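Long-range contacts in nickel ABC transporter (Nickel-binding protein) (Bacillus halodurans, PDB 3T66), which probably serves as the extracellular solute-binding component of an ABC transporter, taking up nickel or perhaps peptides: residues L266-I271 against I450-I455; R240-T245 against R340-L345; E51-A56 against P289-A294. All coordinates share one frame; numbering follows the deposited sequence.

Contact 1. Residues L266-I271 against I450-I455; sequences LDRQEI and IHSFLI
With chi2 at 165° and chi3 likewise near anti, the Arg-268 chain runs extended from CG to NE and carries its guanidinium from the first turn of helix 268-275 to the backbone of strand 451-464. There NE donates to Phe-453 O over 2.8 Å, a nearly straight bond (170° at the hydrogen). The carbonyl oxygen lies close to the guanidinium plane, whereas NE is tilted 26° out of the carbonyl plane. NH2 adds a weak second bond to Phe-453 O at 3.4 Å and also stands 3.1 Å from Ser-452 OG. Asp-263 OD1 binds both of these groups from outside, through a salt bridge to Arg-268 NH2 and a hydrogen bond from Ser-452 OG. Closer to the helix, Arg-268 CD passes 3.4 Å from Leu-454 O, and Leu-454 CD2 lies over one guanidinium face. The strand is irregular here: Leu-454 and Ile-455 both oppose His-242 of strand 240-246 in a classic beta bulge. On the other segment, Asp-267 is the helix N-cap, OD2 accepting from Glu-270 N at 3.0 Å. A leucine in place of Arg-268 would probably leave Phe-453 O without its side-chain donor and Asp-263 without its cationic mate. Apolar contacts flank the arginine. Leu-266 CD1 meets Leu-454 CD2 at 3.7 Å, the two side chains running at a slant to each other, and Ile-271 CB lies 4.2 Å from Ile-455 CG2.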
loop_
_atom_site.group_PDB
_atom_site.type_symbol
_atom_site.label_atom_id
_atom_site.label_comp_id
_atom_site.label_asym_id
_atom_site.label_seq_id
_atom_site.Cartn_x
_atom_site.Cartn_y
_atom_site.Cartn_z
ATOM N N LEU A 266 4.923 -23.442 -3.925
ATOM C CA LEU A 266 5.954 -22.548 -3.320
ATOM C C LEU A 266 5.936 -22.538 -1.792
ATOM O O LEU A 266 4.865 -22.481 -1.189
ATOM C CB LEU A 266 5.785 -21.121 -3.810
ATOM C CG LEU A 266 6.227 -20.827 -5.234
ATOM C CD1 LEU A 266 5.437 -19.660 -5.777
ATOM C CD2 LEU A 266 7.737 -20.546 -5.332
ATOM N N ASP A 267 7.112 -22.602 -1.172
ATOM C CA ASP A 267 7.246 -22.591 0.293
ATOM C C ASP A 267 7.449 -21.160 0.758
ATOM O O ASP A 267 8.576 -20.642 0.749
ATOM C CB ASP A 267 8.441 -23.428 0.740
ATOM C CG ASP A 267 8.705 -23.314 2.234
ATOM O OD1 ASP A 267 9.050 -24.339 2.870
ATOM O OD2 ASP A 267 8.570 -22.195 2.782
ATOM N N ARG A 268 6.356 -20.525 1.176
ATOM C CA ARG A 268 6.348 -19.085 1.405
ATOM C C ARG A 268 7.426 -18.594 2.367
ATOM O O ARG A 268 8.043 -17.564 2.114
ATOM C CB ARG A 268 4.973 -18.642 1.872
ATOM C CG ARG A 268 3.998 -18.395 0.776
ATOM C CD ARG A 268 2.602 -18.319 1.375
ATOM N NE ARG A 268 1.626 -18.446 0.316
ATOM C CZ ARG A 268 1.268 -19.609 -0.204
ATOM N NH1 ARG A 268 1.798 -20.722 0.270
ATOM N NH2 ARG A 268 0.394 -19.663 -1.198
ATOM N N GLN A 269 7.667 -19.320 3.455
ATOM C CA GLN A 269 8.745 -18.904 4.355
ATOM C C GLN A 269 10.108 -18.813 3.649
ATOM O O GLN A 269 10.869 -17.873 3.902
ATOM C CB GLN A 269 8.826 -19.754 5.637
ATOM C CG GLN A 269 9.707 -19.137 6.722
ATOM C CD GLN A 269 9.118 -17.843 7.358
ATOM O OE1 GLN A 269 7.966 -17.825 7.829
ATOM N NE2 GLN A 269 9.923 -16.771 7.385
ATOM N N GLU A 270 10.404 -19.762 2.759
ATOM C CA GLU A 270 11.691 -19.753 2.068
ATOM C C GLU A 270 11.803 -18.541 1.181
ATOM O O GLU A 270 12.905 -18.076 0.942
ATOM C CB GLU A 270 11.972 -21.014 1.221
ATOM C CG GLU A 270 12.028 -22.405 1.946
ATOM C CD GLU A 270 12.636 -22.356 3.354
ATOM O OE1 GLU A 270 11.894 -22.589 4.347
ATOM O OE2 GLU A 270 13.854 -22.077 3.464
ATOM N N ILE A 271 10.684 -18.023 0.683
ATOM C CA ILE A 271 10.733 -16.773 -0.065
ATOM C C ILE A 271 11.060 -15.658 0.887
ATOM O O ILE A 271 11.778 -14.744 0.528
ATOM C CB ILE A 271 9.424 -16.393 -0.754
ATOM C CG1 ILE A 271 8.744 -17.606 -1.398
ATOM C CG2 ILE A 271 9.691 -15.302 -1.799
ATOM C CD1 ILE A 271 9.002 -17.766 -2.899
ATOM N N ILE A 450 -8.893 -18.330 -5.924
ATOM C CA ILE A 450 -8.725 -17.593 -7.165
ATOM C C ILE A 450 -7.329 -17.036 -7.431
ATOM O O ILE A 450 -6.924 -16.953 -8.562
ATOM C CB ILE A 450 -9.832 -16.575 -7.425
ATOM C CG1 ILE A 450 -10.997 -17.261 -8.105
ATOM C CG2 ILE A 450 -9.388 -15.520 -8.388
ATOM C CD1 ILE A 450 -12.086 -17.605 -7.218
ATOM N N HIS A 451 -6.510 -16.719 -6.466
ATOM C CA HIS A 451 -5.101 -16.660 -6.874
ATOM C C HIS A 451 -4.233 -17.191 -5.763
ATOM O O HIS A 451 -4.746 -17.677 -4.765
ATOM C CB HIS A 451 -4.699 -15.258 -7.226
ATOM C CG HIS A 451 -5.501 -14.647 -8.326
ATOM N ND1 HIS A 451 -5.388 -15.052 -9.640
ATOM C CD2 HIS A 451 -6.389 -13.618 -8.323
ATOM C CE1 HIS A 451 -6.169 -14.298 -10.399
ATOM N NE2 HIS A 451 -6.783 -13.419 -9.627
ATOM N N SER A 452 -2.926 -17.118 -5.905
ATOM C CA SER A 452 -2.110 -17.607 -4.816
ATOM C C SER A 452 -1.398 -16.437 -4.245
ATOM O O SER A 452 -0.658 -15.775 -4.956
ATOM C CB SER A 452 -1.084 -18.640 -5.289
ATOM O OG SER A 452 -0.470 -19.298 -4.176
ATOM N N PHE A 453 -1.604 -16.177 -2.963
ATOM C CA PHE A 453 -0.956 -15.029 -2.353
ATOM C C PHE A 453 0.256 -15.473 -1.594
ATOM O O PHE A 453 0.153 -16.272 -0.661
ATOM C CB PHE A 453 -1.938 -14.227 -1.505
ATOM C CG PHE A 453 -3.032 -13.650 -2.310
ATOM C CD1 PHE A 453 -2.813 -12.495 -3.067
ATOM C CD2 PHE A 453 -4.235 -14.309 -2.418
ATOM C CE1 PHE A 453 -3.813 -11.949 -3.882
ATOM C CE2 PHE A 453 -5.254 -13.803 -3.234
ATOM C CZ PHE A 453 -5.042 -12.613 -3.976
ATOM N N LEU A 454 1.404 -14.953 -2.038
ATOM C CA LEU A 454 2.722 -15.346 -1.570
ATOM C C LEU A 454 3.202 -14.547 -0.384
ATOM O O LEU A 454 3.168 -15.016 0.753
ATOM C CB LEU A 454 3.698 -15.181 -2.711
ATOM C CG LEU A 454 3.281 -15.988 -3.928
ATOM C CD1 LEU A 454 4.123 -15.554 -5.131
ATOM C CD2 LEU A 454 3.454 -17.462 -3.613
ATOM N N ILE A 455 3.671 -13.337 -0.634
ATOM C CA ILE A 455 4.178 -12.541 0.469
ATOM C C ILE A 455 3.700 -11.072 0.554
ATOM O O ILE A 455 3.059 -10.503 -0.363
ATOM C CB ILE A 455 5.711 -12.582 0.543
ATOM C CG1 ILE A 455 6.330 -11.844 -0.630
ATOM C CG2 ILE A 455 6.242 -14.034 0.645
ATOM C CD1 ILE A 455 7.822 -11.523 -0.418
#

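Contact 2. Residues R240-T245 against R340-L345; sequences RTHNLT and RAELPL
Arg-240 and Arg-340 reach toward each other from opposite directions, and their guanidinium groups overlap partly, face over face with an offset, the planes 34° apart. Each chain has a bend, at chi3 (33°) in Arg-240 and at chi2 in Arg-340, and Arg-240 NE comes to lie 3.6 Å from Arg-340 NH2. Arg-240 NH1 is held by a hydrogen bond to Ser-385 OG, and the nearby carboxylate of Glu-342 probably eases the closeness of the two like charges. His-242 stands beside them, CG anti to its carbonyl carbon (chi1 -66°), its ring projecting toward the turn formed by residues 340-343. Arg-340 NH1 approaches the ring edge at CE1 (4.1 Å), while Leu-343 CD2 sits over one face, toward the rim and 4.2 Å from ND1. Glu-342, bent at chi2, crosses the histidine at about a right angle and places OE1 3.5 Å from NE2. Arg-340, Glu-342 and Leu-343 all belong to a type I turn that leads into helix 343-356. This helix joins parallel strands 328-336 and 360-365 and packs its start against strand 240-246, helix on sheet, as in the alpha/beta lobes of type II periplasmic binding proteins.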
loop_
_atom_site.group_PDB
_atom_site.type_symbol
_atom_site.label_atom_id
_atom_site.label_comp_id
_atom_site.label_asym_id
_atom_site.label_seq_id
_atom_site.Cartn_x
_atom_site.Cartn_y
_atom_site.Cartn_z
ATOM N N ARG A 240 1.003 -3.802 0.022
ATOM C CA ARG A 240 1.213 -4.568 -1.212
ATOM C C ARG A 240 1.411 -6.048 -0.935
ATOM O O ARG A 240 1.857 -6.426 0.145
ATOM C CB ARG A 240 2.343 -3.992 -2.036
ATOM C CG ARG A 240 3.616 -4.794 -2.128
ATOM C CD ARG A 240 4.316 -4.485 -3.466
ATOM N NE ARG A 240 4.123 -3.107 -3.944
ATOM C CZ ARG A 240 3.352 -2.762 -4.976
ATOM N NH1 ARG A 240 2.670 -3.677 -5.658
ATOM N NH2 ARG A 240 3.260 -1.491 -5.324
ATOM N N THR A 241 1.024 -6.891 -1.883
ATOM C CA THR A 241 1.101 -8.317 -1.672
ATOM C C THR A 241 1.643 -8.889 -2.949
ATOM O O THR A 241 1.246 -8.440 -4.043
ATOM C CB THR A 241 -0.294 -8.930 -1.327
ATOM O OG1 THR A 241 -0.674 -8.546 -0.003
ATOM C CG2 THR A 241 -0.293 -10.477 -1.364
ATOM N N HIS A 242 2.556 -9.856 -2.831
ATOM C CA HIS A 242 2.952 -10.578 -4.026
ATOM C C HIS A 242 2.109 -11.795 -4.218
ATOM O O HIS A 242 1.755 -12.444 -3.247
ATOM C CB HIS A 242 4.413 -10.989 -3.980
ATOM C CG HIS A 242 5.343 -9.834 -4.014
ATOM N ND1 HIS A 242 5.037 -8.665 -4.677
ATOM C CD2 HIS A 242 6.552 -9.646 -3.442
ATOM C CE1 HIS A 242 6.037 -7.814 -4.532
ATOM N NE2 HIS A 242 6.968 -8.387 -3.789
ATOM N N ASN A 243 1.818 -12.124 -5.465
ATOM C CA ASN A 243 1.102 -13.343 -5.734
ATOM C C ASN A 243 1.437 -13.951 -7.066
ATOM O O ASN A 243 2.000 -13.298 -7.954
ATOM C CB ASN A 243 -0.402 -13.057 -5.720
ATOM C CG ASN A 243 -0.803 -12.020 -6.746
ATOM O OD1 ASN A 243 -0.548 -12.168 -7.941
ATOM N ND2 ASN A 243 -1.427 -10.946 -6.278
ATOM N N LEU A 244 1.053 -15.204 -7.214
ATOM C CA LEU A 244 0.863 -15.790 -8.543
ATOM C C LEU A 244 -0.557 -15.495 -9.004
ATOM O O LEU A 244 -1.497 -16.155 -8.567
ATOM C CB LEU A 244 1.072 -17.314 -8.525
ATOM C CG LEU A 244 2.418 -17.856 -8.066
ATOM C CD1 LEU A 244 2.450 -19.365 -8.161
ATOM C CD2 LEU A 244 3.455 -17.233 -8.922
ATOM N N THR A 245 -0.717 -14.511 -9.878
ATOM C CA THR A 245 -2.005 -14.304 -10.530
ATOM C C THR A 245 -2.231 -15.367 -11.623
ATOM O O THR A 245 -1.394 -15.513 -12.527
ATOM C CB THR A 245 -2.083 -12.906 -11.151
ATOM O OG1 THR A 245 -2.036 -11.913 -10.116
ATOM C CG2 THR A 245 -3.366 -12.741 -11.977
ATOM N N ARG A 340 10.637 -5.561 -10.598
ATOM C CA ARG A 340 10.793 -6.042 -9.214
ATOM C C ARG A 340 11.644 -7.301 -9.173
ATOM O O ARG A 340 11.155 -8.387 -9.499
ATOM C CB ARG A 340 9.425 -6.350 -8.620
ATOM C CG ARG A 340 8.856 -5.231 -7.788
ATOM C CD ARG A 340 7.335 -5.027 -7.960
ATOM N NE ARG A 340 7.005 -3.669 -7.533
ATOM C CZ ARG A 340 7.144 -3.228 -6.284
ATOM N NH1 ARG A 340 7.567 -4.045 -5.317
ATOM N NH2 ARG A 340 6.865 -1.963 -6.001
ATOM N N ALA A 341 12.898 -7.167 -8.743
ATOM C CA ALA A 341 13.909 -8.198 -8.995
ATOM C C ALA A 341 13.737 -9.522 -8.233
ATOM O O ALA A 341 14.358 -10.537 -8.607
ATOM C CB ALA A 341 15.317 -7.630 -8.796
ATOM N N GLU A 342 12.915 -9.521 -7.179
ATOM C CA GLU A 342 12.598 -10.774 -6.448
ATOM C C GLU A 342 11.539 -11.629 -7.149
ATOM O O GLU A 342 11.424 -12.818 -6.852
ATOM C CB GLU A 342 12.212 -10.539 -4.964
ATOM C CG GLU A 342 10.936 -9.676 -4.682
ATOM C CD GLU A 342 11.114 -8.142 -4.911
ATOM O OE1 GLU A 342 10.080 -7.420 -4.954
ATOM O OE2 GLU A 342 12.273 -7.652 -5.055
ATOM N N LEU A 343 10.762 -11.032 -8.054
ATOM C CA LEU A 343 9.691 -11.767 -8.735
ATOM C C LEU A 343 10.215 -12.911 -9.628
ATOM O O LEU A 343 9.813 -14.069 -9.415
ATOM C CB LEU A 343 8.779 -10.835 -9.528
ATOM C CG LEU A 343 7.858 -9.840 -8.833
ATOM C CD1 LEU A 343 7.220 -8.990 -9.910
ATOM C CD2 LEU A 343 6.782 -10.532 -8.038
ATOM N N PRO A 344 11.127 -12.600 -10.602
ATOM C CA PRO A 344 11.840 -13.590 -11.395
ATOM C C PRO A 344 12.499 -14.692 -10.579
ATOM O O PRO A 344 12.627 -15.807 -11.053
ATOM C CB PRO A 344 12.901 -12.749 -12.066
ATOM C CG PRO A 344 12.216 -11.522 -12.339
ATOM C CD PRO A 344 11.441 -11.248 -11.102
ATOM N N LEU A 345 12.905 -14.398 -9.358
ATOM C CA LEU A 345 13.417 -15.437 -8.491
ATOM C C LEU A 345 12.323 -16.361 -7.986
ATOM O O LEU A 345 12.583 -17.560 -7.794
ATOM C CB LEU A 345 14.228 -14.837 -7.339
ATOM C CG LEU A 345 15.582 -14.262 -7.822
ATOM C CD1 LEU A 345 15.969 -13.008 -7.044
ATOM C CD2 LEU A 345 16.731 -15.313 -7.794
#

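Contact 3. Residues E51-A56 against P289-A294; sequences ENVTIA and PTLPFA
Val-53 points into the loop 289-294 and meets Thr-290 and Leu-291 there. Its CB lies 3.8 Å from Thr-290 O, the first atom of the other segment along the side chain. From CB the two methyls part. CG2, anti to the carbonyl carbon, sits 3.4 Å from the same Thr-290 O and 3.8 Å from Thr-290 CB. CG1, anti to the backbone N (chi1 -157°), goes the other way and reaches Leu-291 CD2 at 3.8 Å. The valine side chain crosses both Thr-290 and Leu-291 at about a right angle, one branch for each. Alongside, Pro-292 turns its CD toward the backbone, 3.8 Å from both Asn-52 O and Val-53 O, and its CG takes the methyl of Thr-54, CG2, at 3.6 Å. No hydrogen bond crosses the contact, so van der Waals packing carries it. Each loop is shaped from within its own side. Asp-49 accepts from the backbone N of Glu-51 and Asn-52, while residues 291-294 form a type I turn. The first segment closes the hairpin of strands 46-48 and 55-57; the second belongs to the connection between strand 280-282 and helix 304-314, where Phe-293 meets Phe-287 edge-to-face and rests on helix 431-447.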
loop_
_atom_site.group_PDB
_atom_site.type_symbol
_atom_site.label_atom_id
_atom_site.label_comp_id
_atom_site.label_asym_id
_atom_site.label_seq_id
_atom_site.Cartn_x
_atom_site.Cartn_y
_atom_site.Cartn_z
ATOM N N GLU A 51 -3.588 1.743 15.128
ATOM C CA GLU A 51 -4.033 0.628 15.979
ATOM C C GLU A 51 -4.981 -0.337 15.257
ATOM O O GLU A 51 -4.695 -1.538 15.242
ATOM C CB GLU A 51 -4.541 1.054 17.365
ATOM N N ASN A 52 -6.053 0.152 14.632
ATOM C CA ASN A 52 -7.007 -0.761 13.966
ATOM C C ASN A 52 -6.820 -0.931 12.470
ATOM O O ASN A 52 -7.461 -1.784 11.838
ATOM C CB ASN A 52 -8.444 -0.303 14.180
ATOM C CG ASN A 52 -8.725 0.034 15.612
ATOM O OD1 ASN A 52 -8.680 -0.852 16.484
ATOM N ND2 ASN A 52 -8.998 1.324 15.890
ATOM N N VAL A 53 -5.974 -0.095 11.891
ATOM C CA VAL A 53 -5.832 -0.052 10.447
ATOM C C VAL A 53 -7.130 0.359 9.713
ATOM O O VAL A 53 -7.344 0.000 8.562
ATOM C CB VAL A 53 -5.290 -1.385 9.906
ATOM C CG1 VAL A 53 -4.645 -1.166 8.590
ATOM C CG2 VAL A 53 -4.251 -1.950 10.830
ATOM N N THR A 54 -8.001 1.125 10.355
ATOM C CA THR A 54 -9.154 1.649 9.610
ATOM C C THR A 54 -9.071 3.153 9.372
ATOM O O THR A 54 -8.258 3.837 9.972
ATOM C CB THR A 54 -10.539 1.314 10.265
ATOM O OG1 THR A 54 -10.873 2.306 11.232
ATOM C CG2 THR A 54 -10.504 -0.009 10.962
ATOM N N ILE A 55 -9.947 3.629 8.491
ATOM C CA ILE A 55 -10.183 5.040 8.198
ATOM C C ILE A 55 -10.726 5.805 9.413
ATOM O O ILE A 55 -11.846 5.549 9.873
ATOM C CB ILE A 55 -11.135 5.116 7.019
ATOM C CG1 ILE A 55 -10.458 4.432 5.799
ATOM C CG2 ILE A 55 -11.463 6.548 6.707
ATOM C CD1 ILE A 55 -11.271 3.329 5.009
ATOM N N ALA A 56 -9.905 6.727 9.925
ATOM C CA ALA A 56 -10.161 7.478 11.155
ATOM C C ALA A 56 -10.135 8.993 10.926
ATOM O O ALA A 56 -9.391 9.491 10.072
ATOM C CB ALA A 56 -9.162 7.131 12.177
ATOM N N PRO A 289 -3.014 -9.239 7.912
ATOM C CA PRO A 289 -3.866 -9.692 8.969
ATOM C C PRO A 289 -4.492 -8.557 9.803
ATOM O O PRO A 289 -5.632 -8.684 10.206
ATOM C CB PRO A 289 -2.919 -10.575 9.803
ATOM C CG PRO A 289 -1.781 -10.934 8.825
ATOM C CD PRO A 289 -1.617 -9.682 8.087
ATOM N N THR A 290 -3.777 -7.466 10.035
ATOM C CA THR A 290 -4.219 -6.439 10.975
ATOM C C THR A 290 -5.428 -5.606 10.510
ATOM O O THR A 290 -6.026 -4.843 11.281
ATOM C CB THR A 290 -3.058 -5.528 11.341
ATOM O OG1 THR A 290 -1.970 -5.786 10.444
ATOM C CG2 THR A 290 -2.568 -5.872 12.699
ATOM N N LEU A 291 -5.790 -5.785 9.241
ATOM C CA LEU A 291 -6.903 -5.076 8.623
ATOM C C LEU A 291 -8.173 -5.568 9.260
ATOM O O LEU A 291 -8.237 -6.716 9.685
ATOM C CB LEU A 291 -6.929 -5.317 7.129
ATOM C CG LEU A 291 -6.034 -4.394 6.305
ATOM C CD1 LEU A 291 -5.722 -5.025 4.981
ATOM C CD2 LEU A 291 -6.682 -3.039 6.038
ATOM N N PRO A 292 -9.182 -4.685 9.363
ATOM C CA PRO A 292 -10.414 -5.069 10.022
ATOM C C PRO A 292 -11.213 -6.114 9.211
ATOM O O PRO A 292 -12.046 -6.818 9.768
ATOM C CB PRO A 292 -11.156 -3.738 10.138
ATOM C CG PRO A 292 -10.678 -2.955 8.982
ATOM C CD PRO A 292 -9.240 -3.296 8.885
ATOM N N PHE A 293 -10.945 -6.236 7.913
ATOM C CA PHE A 293 -11.683 -7.162 7.043
ATOM C C PHE A 293 -10.885 -8.336 6.525
ATOM O O PHE A 293 -11.164 -8.831 5.444
ATOM C CB PHE A 293 -12.289 -6.428 5.848
ATOM C CG PHE A 293 -11.333 -5.490 5.133
ATOM C CD1 PHE A 293 -10.403 -5.968 4.242
ATOM C CD2 PHE A 293 -11.406 -4.102 5.337
ATOM C CE1 PHE A 293 -9.555 -5.081 3.564
ATOM C CE2 PHE A 293 -10.571 -3.236 4.655
ATOM C CZ PHE A 293 -9.650 -3.729 3.769
ATOM N N ALA A 294 -9.907 -8.799 7.292
ATOM C CA ALA A 294 -9.116 -9.934 6.891
ATOM C C ALA A 294 -9.630 -11.141 7.638
ATOM O O ALA A 294 -9.943 -11.060 8.821
ATOM C CB ALA A 294 -7.676 -9.680 7.196
#

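Overall arrangement
Followed from the N terminus, the chain leaves residues 51-56 and comes back to them at 289-294, closing contact 3 around a long loop. Within that loop it has already passed 240-245 and 266-271, whose partners come later: 340-345 closes contact 2, and 450-455 closes contact 1 near the C-terminal end. Every pair of contacts therefore crosses, and none is enclosed by another. Contacts 1 and 2, with centres 9 Å apart, lie on the neighbouring antiparallel strands 451-464 and 240-246, each bringing the start of a helix to its own strand. Contact 3 stands apart, its centre 22 and 24 Å from theirs, and ties the hairpin of strands 46-48 and 55-57 to the loop following strand 280-282.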